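Local coordinates for protein possible thiol-disulfide isomerase (Cytophaga hutchinsonii, PDB 3HCZ) that is of unknown function but, as a thioredoxin-fold domain, probably catalyses thiol-disulfide exchange, at residues Pro12-Thr17 / Asn99-Lys104; Phe37-Gln42 / Val67-Ile72; Arg74-Trp79 / Asn93-Lys98. All coordinates share one frame; numbering follows the deposited sequence.

Contact 1 (Pro12-Thr17 / Asn99-Lys104). With SO4 (sulfate ion), chain B.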
loop_
_atom_site.group_PDB
_atom_site.type_symbol
_atom_site.label_atom_id
_atom_site.label_comp_id
_atom_site.label_asym_id
_atom_site.label_seq_id
_atom_site.Cartn_x
_atom_site.Cartn_y
_atom_site.Cartn_z
ATOM N N PRO A 12 -1.348 -3.982 -11.152
ATOM C CA PRO A 12 -0.318 -4.992 -11.463
ATOM C C PRO A 12 0.075 -5.810 -10.227
ATOM O O PRO A 12 0.230 -5.238 -9.130
ATOM C CB PRO A 12 0.879 -4.146 -11.900
ATOM C CG PRO A 12 0.245 -2.883 -12.512
ATOM C CD PRO A 12 -1.018 -2.648 -11.710
ATOM N N ASN A 13 0.276 -7.113 -10.393
ATOM C CA ASN A 13 0.658 -7.956 -9.238
ATOM C C ASN A 13 2.065 -7.521 -8.790
ATOM O O ASN A 13 2.839 -6.959 -9.566
ATOM C CB ASN A 13 0.617 -9.460 -9.607
ATOM C CG ASN A 13 0.564 -10.396 -8.386
ATOM O OD1 ASN A 13 0.563 -9.972 -7.211
ATOM N ND2 ASN A 13 0.520 -11.697 -8.667
ATOM N N LEU A 14 2.365 -7.756 -7.518
ATOM C CA LEU A 14 3.689 -7.456 -6.926
ATOM C C LEU A 14 4.180 -8.739 -6.256
ATOM O O LEU A 14 3.457 -9.359 -5.477
ATOM C CB LEU A 14 3.571 -6.339 -5.881
ATOM C CG LEU A 14 3.226 -4.983 -6.524
ATOM C CD1 LEU A 14 2.757 -4.001 -5.439
ATOM C CD2 LEU A 14 4.478 -4.438 -7.145
ATOM N N TYR A 15 5.411 -9.126 -6.566
ATOM C CA TYR A 15 5.974 -10.379 -6.051
ATOM C C TYR A 15 6.993 -10.033 -4.976
ATOM O O TYR A 15 8.163 -10.448 -5.036
ATOM C CB TYR A 15 6.604 -11.179 -7.213
ATOM C CG TYR A 15 5.633 -11.564 -8.302
ATOM C CD1 TYR A 15 4.951 -12.782 -8.253
ATOM C CD2 TYR A 15 5.398 -10.726 -9.392
ATOM C CE1 TYR A 15 4.038 -13.160 -9.253
ATOM C CE2 TYR A 15 4.465 -11.080 -10.392
ATOM C CZ TYR A 15 3.817 -12.302 -10.326
ATOM O OH TYR A 15 2.944 -12.677 -11.318
HETATM N N MSE A 16 6.543 -9.281 -3.968
HETATM C CA MSE A 16 7.452 -8.743 -2.950
HETATM C C MSE A 16 7.499 -9.655 -1.725
HETATM O O MSE A 16 6.747 -10.646 -1.641
HETATM C CB MSE A 16 7.078 -7.283 -2.607
HETATM C CG MSE A 16 7.209 -6.398 -3.863
HETATM SE SE MSE A 16 6.509 -4.599 -3.613
HETATM C CE MSE A 16 7.865 -3.946 -2.315
ATOM N N THR A 17 8.408 -9.341 -0.806
ATOM C CA THR A 17 8.660 -10.239 0.311
ATOM C C THR A 17 8.458 -9.505 1.629
ATOM O O THR A 17 8.725 -8.305 1.719
ATOM C CB THR A 17 10.085 -10.826 0.266
ATOM O OG1 THR A 17 11.045 -9.767 0.144
ATOM C CG2 THR A 17 10.252 -11.761 -0.949
ATOM N N ASN A 99 13.871 -8.748 -6.309
ATOM C CA ASN A 99 14.035 -8.033 -7.560
ATOM C C ASN A 99 13.042 -8.394 -8.669
ATOM O O ASN A 99 13.448 -8.842 -9.765
ATOM C CB ASN A 99 15.448 -8.295 -8.083
ATOM C CG ASN A 99 16.458 -7.969 -7.069
ATOM O OD1 ASN A 99 17.001 -8.873 -6.406
ATOM N ND2 ASN A 99 16.665 -6.669 -6.850
ATOM N N HIS A 100 11.758 -8.220 -8.392
ATOM C CA HIS A 100 10.747 -8.524 -9.386
ATOM C C HIS A 100 10.000 -7.275 -9.789
ATOM O O HIS A 100 9.107 -7.337 -10.623
ATOM C CB HIS A 100 9.776 -9.566 -8.849
ATOM C CG HIS A 100 10.423 -10.882 -8.556
ATOM N ND1 HIS A 100 11.187 -11.557 -9.484
ATOM C CD2 HIS A 100 10.462 -11.623 -7.428
ATOM C CE1 HIS A 100 11.658 -12.669 -8.944
ATOM N NE2 HIS A 100 11.215 -12.742 -7.697
ATOM N N THR A 101 10.332 -6.144 -9.180
ATOM C CA THR A 101 9.471 -4.987 -9.375
ATOM C C THR A 101 10.210 -3.790 -9.875
ATOM O O THR A 101 11.195 -3.316 -9.298
ATOM C CB THR A 101 8.718 -4.550 -8.093
ATOM O OG1 THR A 101 8.241 -5.698 -7.356
ATOM C CG2 THR A 101 7.598 -3.571 -8.455
ATOM N N ASP A 102 9.721 -3.283 -10.970
ATOM C CA ASP A 102 10.271 -2.095 -11.529
ATOM C C ASP A 102 9.331 -0.950 -11.138
ATOM O O ASP A 102 8.284 -0.830 -11.771
ATOM C CB ASP A 102 10.240 -2.291 -13.034
ATOM C CG ASP A 102 11.039 -1.253 -13.748
ATOM O OD1 ASP A 102 11.591 -1.587 -14.840
ATOM O OD2 ASP A 102 11.124 -0.112 -13.220
ATOM N N PHE A 103 9.636 -0.156 -10.093
ATOM C CA PHE A 103 8.598 0.757 -9.540
ATOM C C PHE A 103 8.243 1.891 -10.500
ATOM O O PHE A 103 7.099 2.369 -10.538
ATOM C CB PHE A 103 8.956 1.294 -8.159
ATOM C CG PHE A 103 9.032 0.229 -7.102
ATOM C CD1 PHE A 103 7.891 -0.281 -6.545
ATOM C CD2 PHE A 103 10.261 -0.226 -6.658
ATOM C CE1 PHE A 103 7.919 -1.286 -5.568
ATOM C CE2 PHE A 103 10.321 -1.222 -5.684
ATOM C CZ PHE A 103 9.164 -1.742 -5.123
ATOM N N LYS A 104 9.226 2.295 -11.281
ATOM C CA LYS A 104 9.007 3.299 -12.311
ATOM C C LYS A 104 8.236 2.816 -13.527
ATOM O O LYS A 104 7.249 3.437 -13.904
ATOM C CB LYS A 104 10.314 3.915 -12.743
ATOM C CG LYS A 104 10.511 5.295 -12.165
ATOM C CD LYS A 104 11.478 5.242 -11.015
ATOM C CE LYS A 104 12.540 6.288 -11.252
ATOM N NZ LYS A 104 13.540 6.195 -10.173
HETATM S S SO4 B . -0.098 -8.865 -13.846
HETATM O O1 SO4 B . -0.618 -7.554 -13.481
HETATM O O2 SO4 B . 0.601 -9.457 -12.721
HETATM O O3 SO4 B . -1.151 -9.839 -14.172
HETATM O O4 SO4 B . 0.795 -8.643 -14.992
HETATM O O HOH W 1 6.726 -7.713 -8.354
#
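His100 meets Tyr15 at the exposed end of this contact. The imidazole turns an edge to the Tyr15 backbone, and Tyr15 O lies in the ring plane, 3.5 Å from His100 CD2. Tyr15 CB rests beside the same residue, 3.9 Å from His100 CB. The phenol ring leads away. Its CG sits beside the backbone N (chi1 -61°), which carries the ring back over Asn13 CG and to an edge-to-face stack with Tyr25. His100 NE2 has its own partner, the hydroxyl of Tyr23. Asn13 N, further back, binds a sulfate ion that probably came from the crystallisation liquor.

Thr101 comes next and turns inward. Its CG2 presses on Leu14 CD2 at 3.5 Å, closer than normal van der Waals distance, and the two side chains cross at about a right angle. Thr101 OG1 faces Met16 CG. No direct hydrogen bond joins the segments; a water does it instead. This water accepts from Tyr15 N at 2.6 Å and also bonds Thr101 OG1 at 2.7 Å, with a weak link to His100 O.

In the thioredoxin fold of the AhpC/TSA family, this pairs the loop ahead of strand 33-39 with the turn leading from strand 92-95 into helix 103-107. Leu14 and Met16 also pack on Tyr68 of the sheet.

Phe103, at the start of that helix, has Thr101 CG2 over one face, near the rim. Selenomethionine Met16 comes to its edge. A bend at chi3 (68°) brings Met16 CE into the ring plane, 3.8 Å from Phe103 CZ. Met16 SE lies 5.3 Å from the centroid of the Phe103 ring, 79° off its normal, a Met-aromatic contact made at the edge.

Contact 2 (Phe37-Gln42 / Val67-Ile72); sequences FFWDSQ and VYAANI
The Trp39 indole has Asn71 ND2 over one face, 3.5 Å above the ring plane and offset toward the rim. The Asn71 amide stands nearly upright on the ring, 78° from its plane. ND2 finds its polar partner in Glu73 OE2. At the indole edge, Trp39 NE1 gives its hydrogen to an in-plane water at 2.9 Å, and that water donates to Ala69 O. Trp39 CG sits between the backbone N and the carbonyl carbon (chi1 72°), which folds the indole over strand 67-71. Phe38 points to the other face of the sheet. Ile72 CG2 lies at its ring edge, and Ala70 CB is 3.6 Å from Phe38 CD1.

The backbones run parallel. Phe37 N donates to Tyr68 O at 3.0 Å, and Ala70 N to Phe37 O at 2.7 Å. Trp39 N then bonds Ala70 O, and Ile72 N closes the ladder on Trp39 O at 3.0 Å. Beyond the strand, Asp40 OD1 accepts from Gln42 N in an Asx turn. This is the first beta-alpha-beta unit of a thioredoxin fold, with helix 49-60 as the crossover and the Cys-Gly-His-Cys motif starting right after Gln42.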
loop_
_atom_site.group_PDB
_atom_site.type_symbol
_atom_site.label_atom_id
_atom_site.label_comp_id
_atom_site.label_asym_id
_atom_site.label_seq_id
_atom_site.Cartn_x
_atom_site.Cartn_y
_atom_site.Cartn_z
ATOM N N PHE A 37 0.393 0.879 -0.659
ATOM C CA PHE A 37 1.126 2.088 -0.186
ATOM C C PHE A 37 2.632 2.036 -0.435
ATOM O O PHE A 37 3.352 1.306 0.241
ATOM C CB PHE A 37 0.802 2.298 1.312
ATOM C CG PHE A 37 1.356 3.538 1.898
ATOM C CD1 PHE A 37 0.856 4.801 1.532
ATOM C CD2 PHE A 37 2.396 3.467 2.826
ATOM C CE1 PHE A 37 1.392 5.985 2.121
ATOM C CE2 PHE A 37 2.930 4.634 3.401
ATOM C CZ PHE A 37 2.417 5.888 3.047
ATOM N N PHE A 38 3.120 2.859 -1.369
ATOM C CA PHE A 38 4.540 2.846 -1.712
ATOM C C PHE A 38 5.234 3.946 -0.928
ATOM O O PHE A 38 4.783 5.102 -0.938
ATOM C CB PHE A 38 4.778 3.052 -3.219
ATOM C CG PHE A 38 4.147 2.007 -4.097
ATOM C CD1 PHE A 38 4.869 0.847 -4.471
ATOM C CD2 PHE A 38 2.841 2.191 -4.602
ATOM C CE1 PHE A 38 4.283 -0.163 -5.282
ATOM C CE2 PHE A 38 2.241 1.197 -5.446
ATOM C CZ PHE A 38 2.953 0.014 -5.778
ATOM N N TRP A 39 6.331 3.595 -0.261
ATOM C CA TRP A 39 6.993 4.527 0.650
ATOM C C TRP A 39 8.473 4.209 0.739
ATOM O O TRP A 39 8.951 3.170 0.235
ATOM C CB TRP A 39 6.327 4.501 2.045
ATOM C CG TRP A 39 6.613 3.261 2.824
ATOM C CD1 TRP A 39 6.069 1.988 2.628
ATOM C CD2 TRP A 39 7.535 3.148 3.906
ATOM N NE1 TRP A 39 6.592 1.116 3.568
ATOM C CE2 TRP A 39 7.500 1.804 4.346
ATOM C CE3 TRP A 39 8.386 4.063 4.556
ATOM C CZ2 TRP A 39 8.297 1.350 5.406
ATOM C CZ3 TRP A 39 9.173 3.616 5.612
ATOM C CH2 TRP A 39 9.115 2.273 6.030
ATOM N N ASP A 40 9.220 5.142 1.347
ATOM C CA ASP A 40 10.680 5.071 1.396
ATOM C C ASP A 40 11.103 5.635 2.749
ATOM O O ASP A 40 10.753 6.769 3.093
ATOM C CB ASP A 40 11.250 5.904 0.230
ATOM C CG ASP A 40 12.756 5.851 0.117
ATOM O OD1 ASP A 40 13.478 5.364 1.016
ATOM O OD2 ASP A 40 13.240 6.377 -0.908
ATOM N N SER A 41 11.842 4.847 3.523
ATOM C CA SER A 41 12.301 5.330 4.839
ATOM C C SER A 41 13.253 6.513 4.691
ATOM O O SER A 41 13.353 7.370 5.580
ATOM C CB SER A 41 12.959 4.194 5.638
ATOM O OG SER A 41 14.288 3.963 5.167
ATOM N N GLN A 42 13.922 6.597 3.548
ATOM C CA GLN A 42 14.860 7.697 3.333
ATOM C C GLN A 42 14.195 9.037 3.111
ATOM O O GLN A 42 14.870 10.038 2.949
ATOM C CB GLN A 42 15.830 7.361 2.213
ATOM C CG GLN A 42 16.620 6.090 2.542
ATOM C CD GLN A 42 17.252 6.160 3.923
ATOM O OE1 GLN A 42 18.285 6.788 4.083
ATOM N NE2 GLN A 42 16.642 5.516 4.925
ATOM N N VAL A 67 -3.150 -3.097 4.608
ATOM C CA VAL A 67 -2.221 -2.219 3.877
ATOM C C VAL A 67 -1.038 -3.079 3.393
ATOM O O VAL A 67 -0.379 -3.770 4.190
ATOM C CB VAL A 67 -1.674 -1.059 4.736
ATOM C CG1 VAL A 67 -0.638 -0.212 3.932
ATOM C CG2 VAL A 67 -2.826 -0.159 5.279
ATOM N N TYR A 68 -0.845 -3.058 2.073
ATOM C CA TYR A 68 0.292 -3.701 1.431
ATOM C C TYR A 68 1.297 -2.570 1.379
ATOM O O TYR A 68 1.267 -1.722 0.437
ATOM C CB TYR A 68 -0.126 -4.206 0.038
ATOM C CG TYR A 68 0.862 -5.192 -0.577
ATOM C CD1 TYR A 68 0.784 -6.557 -0.270
ATOM C CD2 TYR A 68 1.805 -4.765 -1.502
ATOM C CE1 TYR A 68 1.681 -7.476 -0.842
ATOM C CE2 TYR A 68 2.707 -5.688 -2.105
ATOM C CZ TYR A 68 2.634 -7.026 -1.756
ATOM O OH TYR A 68 3.535 -7.911 -2.342
ATOM N N ALA A 69 2.145 -2.490 2.429
ATOM C CA ALA A 69 3.016 -1.347 2.598
ATOM C C ALA A 69 4.311 -1.683 1.842
ATOM O O ALA A 69 5.176 -2.417 2.353
ATOM C CB ALA A 69 3.288 -1.020 4.077
ATOM N N ALA A 70 4.374 -1.208 0.605
ATOM C CA ALA A 70 5.433 -1.597 -0.360
ATOM C C ALA A 70 6.602 -0.603 -0.240
ATOM O O ALA A 70 6.591 0.481 -0.832
ATOM C CB ALA A 70 4.852 -1.608 -1.782
ATOM N N ASN A 71 7.604 -0.974 0.553
ATOM C CA ASN A 71 8.767 -0.152 0.659
ATOM C C ASN A 71 9.608 -0.305 -0.626
ATOM O O ASN A 71 9.807 -1.427 -1.096
ATOM C CB ASN A 71 9.538 -0.528 1.914
ATOM C CG ASN A 71 10.822 0.208 2.016
ATOM O OD1 ASN A 71 11.836 -0.198 1.428
ATOM N ND2 ASN A 71 10.821 1.304 2.788
ATOM N N ILE A 72 10.030 0.824 -1.217
ATOM C CA ILE A 72 10.700 0.810 -2.526
ATOM C C ILE A 72 12.224 0.670 -2.473
ATOM O O ILE A 72 12.896 0.809 -3.508
ATOM C CB ILE A 72 10.276 2.027 -3.385
ATOM C CG1 ILE A 72 10.745 3.364 -2.745
ATOM C CG2 ILE A 72 8.769 2.009 -3.561
ATOM C CD1 ILE A 72 10.829 4.519 -3.722
HETATM O O HOH W 2 6.962 -1.653 4.245
#

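Contact 3 (Arg74-Trp79 / Asn93-Lys98). With SO4 (sulfate ion), chain C.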
loop_
_atom_site.group_PDB
_atom_site.type_symbol
_atom_site.label_atom_id
_atom_site.label_comp_id
_atom_site.label_asym_id
_atom_site.label_seq_id
_atom_site.Cartn_x
_atom_site.Cartn_y
_atom_site.Cartn_z
ATOM N N ARG A 74 16.240 -0.723 -1.859
ATOM C CA ARG A 74 16.961 -1.883 -2.380
ATOM C C ARG A 74 17.852 -2.566 -1.354
ATOM O O ARG A 74 18.679 -3.410 -1.721
ATOM C CB ARG A 74 17.754 -1.485 -3.647
ATOM C CG ARG A 74 16.854 -0.985 -4.791
ATOM C CD ARG A 74 15.938 -2.156 -5.278
ATOM N NE ARG A 74 14.995 -1.745 -6.321
ATOM C CZ ARG A 74 14.029 -2.553 -6.776
ATOM N NH1 ARG A 74 13.958 -3.813 -6.329
ATOM N NH2 ARG A 74 13.183 -2.133 -7.711
ATOM N N LYS A 75 17.726 -2.154 -0.090
ATOM C CA LYS A 75 18.407 -2.784 1.052
ATOM C C LYS A 75 17.410 -2.924 2.207
ATOM O O LYS A 75 16.424 -2.184 2.279
ATOM C CB LYS A 75 19.584 -1.949 1.535
ATOM C CG LYS A 75 20.650 -1.708 0.504
ATOM C CD LYS A 75 21.758 -0.814 1.033
ATOM C CE LYS A 75 22.733 -0.461 -0.094
ATOM N NZ LYS A 75 24.106 -0.138 0.426
ATOM N N ASP A 76 17.647 -3.885 3.091
ATOM C CA ASP A 76 16.767 -4.105 4.242
ATOM C C ASP A 76 16.963 -3.134 5.424
ATOM O O ASP A 76 16.024 -2.853 6.161
ATOM C CB ASP A 76 17.007 -5.514 4.804
ATOM C CG ASP A 76 16.550 -6.597 3.880
ATOM O OD1 ASP A 76 15.449 -6.504 3.325
ATOM O OD2 ASP A 76 17.328 -7.557 3.701
ATOM N N GLU A 77 18.194 -2.677 5.654
ATOM C CA GLU A 77 18.537 -2.149 6.956
ATOM C C GLU A 77 17.662 -1.009 7.463
ATOM O O GLU A 77 17.153 -1.075 8.604
ATOM C CB GLU A 77 20.007 -1.748 7.008
ATOM C CG GLU A 77 20.471 -1.419 8.411
ATOM C CD GLU A 77 21.961 -1.139 8.469
ATOM O OE1 GLU A 77 22.356 -0.049 8.967
ATOM O OE2 GLU A 77 22.743 -2.012 8.004
ATOM N N GLU A 78 17.540 0.045 6.645
ATOM C CA GLU A 78 16.809 1.249 7.045
ATOM C C GLU A 78 15.293 1.010 7.103
ATOM O O GLU A 78 14.588 1.575 7.957
ATOM C CB GLU A 78 17.104 2.416 6.102
ATOM C CG GLU A 78 18.571 2.895 6.225
ATOM C CD GLU A 78 18.966 3.182 7.687
ATOM O OE1 GLU A 78 18.295 4.017 8.363
ATOM O OE2 GLU A 78 19.961 2.578 8.162
ATOM N N TRP A 79 14.814 0.181 6.177
ATOM C CA TRP A 79 13.425 -0.235 6.166
ATOM C C TRP A 79 13.052 -0.893 7.510
ATOM O O TRP A 79 12.060 -0.514 8.155
ATOM C CB TRP A 79 13.257 -1.205 5.002
ATOM C CG TRP A 79 11.956 -1.913 4.894
ATOM C CD1 TRP A 79 10.692 -1.338 4.896
ATOM C CD2 TRP A 79 11.759 -3.323 4.699
ATOM N NE1 TRP A 79 9.730 -2.329 4.719
ATOM C CE2 TRP A 79 10.356 -3.548 4.620
ATOM C CE3 TRP A 79 12.621 -4.418 4.589
ATOM C CZ2 TRP A 79 9.801 -4.834 4.413
ATOM C CZ3 TRP A 79 12.071 -5.712 4.401
ATOM C CH2 TRP A 79 10.670 -5.903 4.312
ATOM N N ASN A 93 4.035 -5.174 5.758
ATOM C CA ASN A 93 5.273 -4.589 5.243
ATOM C C ASN A 93 5.982 -5.533 4.282
ATOM O O ASN A 93 6.285 -6.686 4.651
ATOM C CB ASN A 93 6.229 -4.280 6.391
ATOM C CG ASN A 93 5.731 -3.141 7.255
ATOM O OD1 ASN A 93 5.617 -2.005 6.778
ATOM N ND2 ASN A 93 5.445 -3.428 8.539
ATOM N N VAL A 94 6.223 -5.055 3.076
ATOM C CA VAL A 94 6.991 -5.799 2.093
ATOM C C VAL A 94 8.068 -4.924 1.439
ATOM O O VAL A 94 8.005 -3.678 1.504
ATOM C CB VAL A 94 6.101 -6.456 0.974
ATOM C CG1 VAL A 94 5.181 -7.538 1.564
ATOM C CG2 VAL A 94 5.248 -5.405 0.201
ATOM N N ARG A 95 9.051 -5.598 0.833
ATOM C CA ARG A 95 10.095 -4.916 0.074
ATOM C C ARG A 95 10.388 -5.820 -1.122
ATOM O O ARG A 95 10.115 -7.032 -1.058
ATOM C CB ARG A 95 11.365 -4.707 0.946
ATOM C CG ARG A 95 12.306 -3.634 0.396
ATOM C CD ARG A 95 13.610 -3.462 1.238
ATOM N NE ARG A 95 14.479 -4.662 1.295
ATOM C CZ ARG A 95 15.240 -5.093 0.286
ATOM N NH1 ARG A 95 15.958 -6.180 0.425
ATOM N NH2 ARG A 95 15.235 -4.480 -0.896
ATOM N N ASP A 96 10.981 -5.272 -2.183
ATOM C CA ASP A 96 11.342 -6.065 -3.362
ATOM C C ASP A 96 12.690 -6.765 -3.277
ATOM O O ASP A 96 13.569 -6.580 -4.131
ATOM C CB ASP A 96 11.194 -5.173 -4.609
ATOM C CG ASP A 96 11.271 -5.971 -5.914
ATOM O OD1 ASP A 96 10.777 -7.131 -5.975
ATOM O OD2 ASP A 96 11.867 -5.461 -6.868
ATOM N N SER A 97 12.840 -7.632 -2.272
ATOM C CA SER A 97 14.130 -8.215 -1.966
ATOM C C SER A 97 14.547 -9.229 -3.029
ATOM O O SER A 97 15.728 -9.568 -3.134
ATOM C CB SER A 97 14.137 -8.909 -0.576
ATOM O OG SER A 97 13.441 -10.140 -0.584
ATOM N N LYS A 98 13.584 -9.740 -3.791
ATOM C CA LYS A 98 13.939 -10.685 -4.854
ATOM C C LYS A 98 13.885 -10.076 -6.247
ATOM O O LYS A 98 13.867 -10.817 -7.252
ATOM C CB LYS A 98 13.046 -11.906 -4.777
ATOM C CG LYS A 98 13.203 -12.647 -3.487
ATOM C CD LYS A 98 14.178 -13.753 -3.646
ATOM C CE LYS A 98 14.203 -14.580 -2.369
ATOM N NZ LYS A 98 14.327 -16.022 -2.651
HETATM S S SO4 C . 21.013 -4.607 3.843
HETATM O O1 SO4 C . 20.617 -3.386 4.537
HETATM O O2 SO4 C . 21.159 -5.678 4.822
HETATM O O3 SO4 C . 20.051 -5.040 2.817
HETATM O O4 SO4 C . 22.304 -4.373 3.199
HETATM O O HOH W 2 6.962 -1.653 4.245
#
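Arg95 and Trp79 are central to this contact, which ties the start of helix 77-86 to strand 92-95 in a beta-alpha-beta unit of the thioredoxin fold.

Two salt bridges carry the charge. Arg95 grips Asp76 side-on: NE at 2.9 Å and NH1 at 3.0 Å both reach Asp76 OD1. The carboxylate oxygen lies in the guanidinium plane, but both nitrogens approach it from above one face of the carboxylate. A bend at chi3 (62°) swings the guanidinium across to Asp76, while NH2 is held by Glu73 O. The second bridge runs from Arg74 NH1 to Asp96 OD2, at 2.7 Å and nearly straight (167°). Asp96 OD2 also accepts from Thr101 N, and Arg74 NH2 binds Thr101 O. A leucine in place of Arg95 would probably leave Asp76 OD1 without its two donors and Glu73 O without its NH2 mate.

Packing is aliphatic on aromatic. Arg95 CB sits over the Trp79 six-membered ring, 3.6 Å from its centroid and 9° off the normal, a CH-pi contact. Arg95 CD lies 3.6 Å from Trp79 CE3. The edge of the Trp79 ring meets the strand backbone at Asn93 C, and Trp79 CZ2 also lies close to Val94 C.

A sulfate ion and a water add further hydrogen bonds. The helix start offers two backbone N-H groups to the sulfate, probably from the crystallisation liquor: Asp76 N meets O3 and Glu77 N meets O1. Asn93 OD1 accepts from Trp91 NE1. It also takes a hydrogen from the water, which in turn accepts from Trp79 NE1 at 2.9 Å.

Overall arrangement
Contact 2 lies deepest, its centre about 7 Å from the centre of the chain. The centres of contacts 1 and 3 lie farther out, about 12 and 14 Å from it, and each contact mixes buried with exposed residues. Contacts 2 and 3 reach neighbouring strands, 65-71 and 92-95, joined by Asn71 N to Val94 O and Val94 N to Ala69 O. They also share one water between Trp39 and Trp79. Contact 1 reaches contact 3 through Thr17 OG1 and Ser97 OG, and packs Met16 on Asn71 of contact 2. The chemistry follows position: a backbone ladder in contact 2, apolar loop packing with a water bridge in contact 1, and salt bridges in contact 3.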